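Aspartate aminotransferase (Leishmania major, PDB 4H51) probably catalyses pyridoxal-phosphate-dependent transfer of an amino group between L-aspartate and 2-oxoglutarate, acting as a homodimer. Local coordinates at residues E347-Q352 and S356-I361; E82-S87 and A112-S117; G238-D243 and K324-E329. All blocks are in the same frame, centred on the assembly; numbering follows the deposited sequence.

Interaction 1: E347-Q352 and S356-I361; sequences ELLRLQ and SWEHVI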
# COMPACT_ATOMS: atom_id res chain seq x y z
N GLU B 347 -19.69 -20.07 31.99
CA GLU B 347 -21.08 -20.19 31.65
C GLU B 347 -21.35 -21.50 30.92
O GLU B 347 -22.38 -22.13 31.17
CB GLU B 347 -21.53 -19.00 30.82
CG GLU B 347 -23.00 -18.91 30.48
CD GLU B 347 -23.92 -18.72 31.70
OE1 GLU B 347 -23.43 -18.73 32.86
OE2 GLU B 347 -25.14 -18.59 31.48
N LEU B 348 -20.45 -21.91 30.03
CA LEU B 348 -20.58 -23.24 29.41
C LEU B 348 -20.58 -24.35 30.48
O LEU B 348 -21.32 -25.31 30.35
CB LEU B 348 -19.48 -23.51 28.41
CG LEU B 348 -19.52 -22.63 27.18
CD1 LEU B 348 -18.19 -22.72 26.39
CD2 LEU B 348 -20.72 -22.98 26.32
N LEU B 349 -19.75 -24.21 31.50
CA LEU B 349 -19.72 -25.18 32.60
C LEU B 349 -21.05 -25.19 33.35
O LEU B 349 -21.57 -26.26 33.72
CB LEU B 349 -18.61 -24.87 33.59
CG LEU B 349 -17.18 -25.15 33.15
CD1 LEU B 349 -16.27 -25.08 34.37
CD2 LEU B 349 -17.04 -26.47 32.39
N ARG B 350 -21.60 -24.00 33.55
CA ARG B 350 -22.78 -23.84 34.35
C ARG B 350 -23.99 -24.38 33.60
O ARG B 350 -24.88 -24.93 34.21
CB ARG B 350 -22.98 -22.36 34.67
CG ARG B 350 -23.98 -22.10 35.79
CD ARG B 350 -24.37 -20.63 35.85
NE ARG B 350 -25.04 -20.22 34.62
CZ ARG B 350 -26.30 -20.51 34.29
NH1 ARG B 350 -26.79 -20.07 33.14
NH2 ARG B 350 -27.09 -21.19 35.12
N LEU B 351 -24.01 -24.19 32.29
CA LEU B 351 -25.12 -24.68 31.49
C LEU B 351 -24.95 -26.19 31.17
O LEU B 351 -25.78 -26.75 30.43
CB LEU B 351 -25.24 -23.88 30.19
CG LEU B 351 -25.82 -22.48 30.26
CD1 LEU B 351 -25.29 -21.61 29.13
CD2 LEU B 351 -27.33 -22.54 30.23
N GLN B 352 -23.89 -26.80 31.72
CA GLN B 352 -23.53 -28.20 31.43
C GLN B 352 -23.74 -28.48 29.95
O GLN B 352 -24.46 -29.41 29.56
CB GLN B 352 -24.34 -29.18 32.34
N SER B 356 -16.46 -30.89 26.03
CA SER B 356 -15.50 -30.17 26.80
C SER B 356 -15.26 -28.79 26.16
O SER B 356 -15.35 -28.61 24.93
CB SER B 356 -14.20 -30.95 26.89
OG SER B 356 -13.56 -31.01 25.62
N TRP B 357 -14.97 -27.82 27.03
CA TRP B 357 -14.88 -26.42 26.61
C TRP B 357 -13.65 -25.73 27.04
O TRP B 357 -13.57 -24.50 26.91
CB TRP B 357 -16.13 -25.70 27.08
CG TRP B 357 -17.29 -26.34 26.41
CD1 TRP B 357 -18.14 -27.34 26.93
CD2 TRP B 357 -17.69 -26.18 25.01
NE1 TRP B 357 -19.04 -27.73 25.98
CE2 TRP B 357 -18.83 -27.09 24.80
CE3 TRP B 357 -17.25 -25.39 23.95
CZ2 TRP B 357 -19.50 -27.16 23.59
CZ3 TRP B 357 -17.93 -25.47 22.72
CH2 TRP B 357 -19.03 -26.34 22.55
N GLU B 358 -12.66 -26.49 27.50
CA GLU B 358 -11.42 -25.92 28.03
C GLU B 358 -10.61 -25.20 26.94
O GLU B 358 -9.79 -24.34 27.22
CB GLU B 358 -10.59 -26.98 28.75
CG GLU B 358 -11.16 -27.38 30.14
CD GLU B 358 -12.43 -28.25 30.08
OE1 GLU B 358 -12.53 -29.14 29.21
OE2 GLU B 358 -13.34 -28.07 30.93
N HIS B 359 -10.85 -25.55 25.69
CA HIS B 359 -10.20 -24.81 24.61
C HIS B 359 -10.50 -23.33 24.65
O HIS B 359 -9.66 -22.52 24.21
CB HIS B 359 -10.48 -25.41 23.25
CG HIS B 359 -11.95 -25.57 22.92
ND1 HIS B 359 -12.72 -26.52 23.49
CD2 HIS B 359 -12.75 -24.93 21.97
CE1 HIS B 359 -13.96 -26.44 22.98
NE2 HIS B 359 -13.97 -25.47 22.03
N VAL B 360 -11.69 -22.97 25.14
CA VAL B 360 -12.11 -21.59 25.24
C VAL B 360 -11.13 -20.76 26.07
O VAL B 360 -10.73 -19.67 25.67
CB VAL B 360 -13.53 -21.45 25.80
CG1 VAL B 360 -13.90 -19.99 25.95
CG2 VAL B 360 -14.55 -22.18 24.93
N ILE B 361 -10.72 -21.31 27.22
CA ILE B 361 -9.75 -20.62 28.08
C ILE B 361 -8.30 -20.94 27.72
O ILE B 361 -7.40 -20.15 28.02
CB ILE B 361 -10.02 -20.85 29.60
CG1 ILE B 361 -10.26 -22.33 29.92
CG2 ILE B 361 -11.23 -20.07 30.07
CD1 ILE B 361 -10.31 -22.61 31.42
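W357 receives L348 soon after the chain has doubled back from the long helix 320-350. The methyl CD1 of L348 lies 3.7 Å from W357 CB and comes at the indole on a slant, close to CG, CD2 and CE3. The two side chains cross at about a right angle. In L348, CG stands anti to the carbonyl carbon (chi1 -67°), which swings the isobutyl group over to the tryptophan. The indole NE1 turns back to the carbonyls of T353 and P354 through weak hydrogen bonds, while I410 of helix 400-416 adds a further apolar neighbour.

At E358 the contact thins to the margin: OE2 is 4.3 Å from L349 CD2, and the carboxylate takes its hydrogen bond from Y345 OH.

A short connection joins helix 320-350, which ends in a Schellman motif, to the short helix 359-362. Q352, at positive phi (40°), bonds through its N to L349 O at 3.1 Å. Within the last turn, R350 grips E347 side-on in a salt bridge, NE to OE1 and NH1 to OE2; the carboxylate oxygens lie in the guanidinium plane, whereas the nitrogens meet them from 38° above the carboxylate plane.

H359 gives NE2 to L370 O. V360 then places CG2 4.0 Å from L348 CD1, so that one leucine methyl touches both V360 and W357; the V360 carbonyl accepts from R341 NH1.

Interaction 2: E82-S87 and A112-S117; sequences EYLPIS and AVQTLS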
# COMPACT_ATOMS: atom_id res chain seq x y z
N GLU B 82 6.62 15.29 2.74
CA GLU B 82 7.48 14.86 1.65
C GLU B 82 7.57 13.36 1.62
O GLU B 82 7.43 12.69 2.65
CB GLU B 82 8.88 15.43 1.78
CG GLU B 82 8.86 16.94 1.93
CD GLU B 82 8.08 17.57 0.87
OE1 GLU B 82 8.43 17.27 -0.25
OE2 GLU B 82 7.14 18.40 1.16
N TYR B 83 7.77 12.83 0.42
CA TYR B 83 7.84 11.37 0.26
C TYR B 83 8.80 10.76 1.29
O TYR B 83 9.90 11.27 1.52
CB TYR B 83 8.37 10.97 -1.12
CG TYR B 83 7.40 11.16 -2.28
CD1 TYR B 83 6.21 10.43 -2.34
CD2 TYR B 83 7.72 12.01 -3.33
CE1 TYR B 83 5.35 10.58 -3.42
CE2 TYR B 83 6.88 12.17 -4.42
CZ TYR B 83 5.69 11.45 -4.47
OH TYR B 83 4.86 11.61 -5.56
N LEU B 84 8.39 9.62 1.85
CA LEU B 84 9.35 8.79 2.55
C LEU B 84 10.25 8.13 1.47
O LEU B 84 9.84 8.02 0.34
CB LEU B 84 8.64 7.70 3.32
CG LEU B 84 7.80 8.10 4.57
CD1 LEU B 84 7.19 6.87 5.22
CD2 LEU B 84 8.62 8.86 5.60
N PRO B 85 11.46 7.66 1.84
CA PRO B 85 12.21 6.75 0.99
C PRO B 85 11.37 5.55 0.58
O PRO B 85 10.38 5.19 1.24
CB PRO B 85 13.36 6.30 1.90
CG PRO B 85 13.59 7.48 2.82
CD PRO B 85 12.16 7.90 3.11
N ILE B 86 11.75 4.90 -0.50
CA ILE B 86 11.00 3.74 -0.97
C ILE B 86 10.86 2.66 0.14
O ILE B 86 9.79 2.05 0.35
CB ILE B 86 11.69 3.16 -2.26
CG1 ILE B 86 11.50 4.10 -3.47
CG2 ILE B 86 11.17 1.76 -2.61
CD1 ILE B 86 12.56 3.94 -4.56
N SER B 87 11.93 2.46 0.90
CA SER B 87 11.91 1.49 1.98
C SER B 87 11.05 1.95 3.16
O SER B 87 10.71 1.16 4.02
CB SER B 87 13.32 1.27 2.51
OG SER B 87 14.18 0.76 1.53
N ALA B 112 15.54 -4.80 6.32
CA ALA B 112 14.13 -4.57 6.62
C ALA B 112 13.59 -3.35 5.87
O ALA B 112 14.33 -2.39 5.66
CB ALA B 112 13.94 -4.36 8.13
N VAL B 113 12.31 -3.40 5.51
CA VAL B 113 11.60 -2.28 4.92
C VAL B 113 10.26 -2.13 5.62
O VAL B 113 9.71 -3.14 6.20
CB VAL B 113 11.33 -2.47 3.39
CG1 VAL B 113 12.63 -2.46 2.55
CG2 VAL B 113 10.54 -3.76 3.09
N GLN B 114 9.73 -0.91 5.55
CA GLN B 114 8.36 -0.63 5.92
C GLN B 114 7.41 -1.18 4.84
O GLN B 114 7.71 -1.12 3.64
CB GLN B 114 8.17 0.90 6.14
CG GLN B 114 6.75 1.32 6.49
CD GLN B 114 6.60 2.78 6.68
OE1 GLN B 114 7.59 3.46 6.94
NE2 GLN B 114 5.35 3.29 6.60
N THR B 115 6.28 -1.71 5.27
CA THR B 115 5.30 -2.30 4.37
C THR B 115 3.90 -1.78 4.66
O THR B 115 3.67 -1.13 5.68
CB THR B 115 5.26 -3.84 4.56
OG1 THR B 115 4.92 -4.12 5.95
CG2 THR B 115 6.64 -4.47 4.18
N LEU B 116 2.95 -2.11 3.78
CA LEU B 116 1.55 -1.80 4.03
C LEU B 116 0.97 -2.79 5.06
O LEU B 116 0.21 -3.69 4.73
CB LEU B 116 0.74 -1.79 2.73
CG LEU B 116 0.67 -0.42 2.02
CD1 LEU B 116 -0.16 0.56 2.84
CD2 LEU B 116 2.05 0.17 1.68
N SER B 117 1.36 -2.61 6.31
CA SER B 117 0.95 -3.45 7.41
C SER B 117 1.41 -4.90 7.19
O SER B 117 2.31 -5.16 6.35
CB SER B 117 -0.57 -3.33 7.62
OG SER B 117 -0.82 -3.21 9.02
O HOH W 1 7.38 0.41 1.57
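S87 and Q114 are joined by a single backbone hydrogen bond between an irregular loop and an outer strand of the main sheet. Strand 110-116 lies at one margin of the mixed sheet in the large domain of this aminotransferase, which has the fold-type-I architecture of its family. One side of the strand pairs with strand 274-280, through V113 with L277 and T115 with G275, and the 82-87 loop meets its other side. Q114 N donates to S87 O over 2.8 Å, with an N-H...O angle of 151° and the donor nearly along the C=O axis. A water adds a second link beside this bond, donating to Q114 O at 2.6 Å and to I86 O at 3.2 Å.

The side chains close in around this junction. S87 OG is 3.7 Å from V113 CG1, while its strongest polar partner is D295 OD1 on helix 287-299, with a weak bond to K291 NZ. In Q114, CG anti to its N (chi1 178°) and an extended chain bring OE1 to 3.8 Å from L84 CD1, the two side chains crossing at about a right angle. That oxygen is held by Y89 N, and the amide nitrogen reaches P306 O in a weak hydrogen bond.

Both ends of the contact lead to the cofactor. S117 OG binds OP3 of the modified lysine at position 265, whereas Y83 OH reaches the corresponding modified lysine of the second subunit, and E82 forms a salt bridge to R55 of that subunit. The strand thus runs into a phosphate site, with the loop at the dimer interface. T115 OG1 donates to S117 O at 2.8 Å, the hydroxyl standing 35° above the carbonyl plane.

Interaction 3: G238-D243 and K324-E329; sequences GSLDTD and KEWEAE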
# COMPACT_ATOMS: atom_id res chain seq x y z
N GLY B 238 0.02 -11.15 26.56
CA GLY B 238 0.14 -9.78 27.10
C GLY B 238 1.56 -9.23 27.30
O GLY B 238 1.75 -8.06 27.67
N SER B 239 2.56 -10.06 27.01
CA SER B 239 3.96 -9.64 27.01
C SER B 239 4.61 -9.76 25.64
O SER B 239 4.63 -10.87 25.08
CB SER B 239 4.74 -10.53 27.98
OG SER B 239 6.14 -10.43 27.78
N LEU B 240 5.18 -8.66 25.17
CA LEU B 240 5.91 -8.59 23.88
C LEU B 240 7.11 -9.53 23.90
O LEU B 240 7.36 -10.24 22.90
CB LEU B 240 6.39 -7.19 23.58
CG LEU B 240 5.37 -6.09 23.30
CD1 LEU B 240 6.09 -4.77 23.23
CD2 LEU B 240 4.64 -6.40 22.00
N ASP B 241 7.84 -9.53 25.03
CA ASP B 241 8.99 -10.42 25.15
C ASP B 241 8.60 -11.88 25.10
O ASP B 241 9.18 -12.66 24.33
CB ASP B 241 9.80 -10.12 26.42
CG ASP B 241 10.70 -8.91 26.26
OD1 ASP B 241 11.12 -8.54 25.15
OD2 ASP B 241 11.02 -8.33 27.29
N THR B 242 7.60 -12.27 25.90
CA THR B 242 7.17 -13.66 25.89
C THR B 242 6.66 -14.09 24.54
O THR B 242 6.95 -15.22 24.10
CB THR B 242 6.08 -13.95 26.95
OG1 THR B 242 6.59 -13.62 28.25
CG2 THR B 242 5.68 -15.43 26.94
N ASP B 243 5.93 -13.19 23.86
CA ASP B 243 5.28 -13.55 22.58
C ASP B 243 6.25 -13.66 21.44
O ASP B 243 5.95 -14.34 20.51
CB ASP B 243 4.17 -12.63 22.21
CG ASP B 243 2.94 -12.84 23.06
OD1 ASP B 243 2.93 -13.73 23.93
OD2 ASP B 243 2.01 -12.08 22.80
N LYS B 324 6.43 2.67 27.78
CA LYS B 324 6.04 1.97 29.01
C LYS B 324 4.55 1.94 29.11
O LYS B 324 3.96 0.91 29.46
CB LYS B 324 6.66 2.64 30.26
N GLU B 325 3.92 3.05 28.75
CA GLU B 325 2.46 3.18 28.81
C GLU B 325 1.76 2.25 27.81
O GLU B 325 0.71 1.72 28.11
CB GLU B 325 2.01 4.60 28.55
CG GLU B 325 2.32 5.56 29.69
CD GLU B 325 2.05 7.02 29.35
OE1 GLU B 325 1.26 7.31 28.43
OE2 GLU B 325 2.61 7.87 30.05
N TRP B 326 2.36 2.07 26.64
CA TRP B 326 1.80 1.17 25.64
C TRP B 326 1.83 -0.27 26.08
O TRP B 326 0.85 -1.02 25.99
CB TRP B 326 2.56 1.36 24.31
CG TRP B 326 2.19 0.35 23.28
CD1 TRP B 326 0.94 0.07 22.82
CD2 TRP B 326 3.08 -0.53 22.50
NE1 TRP B 326 0.96 -0.95 21.91
CE2 TRP B 326 2.22 -1.33 21.66
CE3 TRP B 326 4.45 -0.76 22.46
CZ2 TRP B 326 2.71 -2.29 20.82
CZ3 TRP B 326 4.92 -1.73 21.61
CH2 TRP B 326 4.07 -2.46 20.79
N GLU B 327 2.99 -0.70 26.55
CA GLU B 327 3.09 -2.04 27.07
C GLU B 327 2.06 -2.32 28.17
O GLU B 327 1.47 -3.39 28.16
CB GLU B 327 4.54 -2.37 27.46
CG GLU B 327 5.46 -2.37 26.25
CD GLU B 327 6.84 -2.95 26.51
OE1 GLU B 327 6.90 -4.13 26.92
OE2 GLU B 327 7.84 -2.28 26.23
N ALA B 328 1.83 -1.36 29.08
CA ALA B 328 0.78 -1.49 30.12
C ALA B 328 -0.60 -1.66 29.51
O ALA B 328 -1.38 -2.50 29.93
CB ALA B 328 0.78 -0.29 31.07
N GLU B 329 -0.88 -0.82 28.52
CA GLU B 329 -2.16 -0.77 27.88
C GLU B 329 -2.43 -2.09 27.11
O GLU B 329 -3.49 -2.68 27.22
CB GLU B 329 -2.15 0.48 27.00
CG GLU B 329 -3.50 0.85 26.47
CD GLU B 329 -3.63 2.26 25.91
OE1 GLU B 329 -4.80 2.59 25.63
OE2 GLU B 329 -2.65 2.99 25.66
O HOH W 2 2.53 -5.46 26.73
O HOH W 3 5.03 -6.17 26.85
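The indole of W326 is approached obliquely by L240, whose CD1 comes to 3.6 Å from CZ3, at the six-membered end of the ring, with CD2 more distantly placed near CH2. W326 CG lies anti to its N (chi1 172°), which carries the six-membered ring toward L240. The tryptophan also packs on V66 of helix 65-76, on I316 and L317 of helix 307-318 and on M267. Its NE1 donates to N266 O, just after the cofactor-bearing lysine at position 265. The E327 side chain crosses that of L240 at about a right angle, its carboxylate carbon CD 3.8 Å from L240 CD1. The same leucine methyl therefore lies against both residues.

The contact joins the short helix 240-243 to the long helix 320-350. S239 is the N-cap of the short helix: OG accepts from T242 N at 3.0 Å in a nearly straight bond (174°). G238, at positive phi, precedes it.

Two waters bridge the segments. One accepts from L240 N at 3.0 Å, a first-turn amide of the short helix, and donates to E327 OE1 at 2.8 Å. The other donates to G238 O at 2.9 Å and to E327 O at 2.7 Å. E327 OE2 forms a salt bridge with R323, and D241 OD1 one with R248. These arginines probably temper the like charges of the two acids.

Overall arrangement
Interactions 1 and 3 both use helix 320-350, near its end and near its start, with centres about 28 Å apart; interaction 2 lies on the opposite side of the chain's centre from interaction 1. All three are largely buried. Interaction 1 is apolar packing across the short connection between helix 320-350 and helix 359-362, with no hydrogen bond between its segments. Interaction 3 joins parts far apart in sequence and adds bridging waters to its leucine-tryptophan contact. Interaction 2 differs most, since a main-chain hydrogen bond to a sheet strand carries it, and it alone meets the second subunit and adjoins the cofactor phosphate directly; the nearest atoms of interactions 2 and 3 are about 12 Å apart.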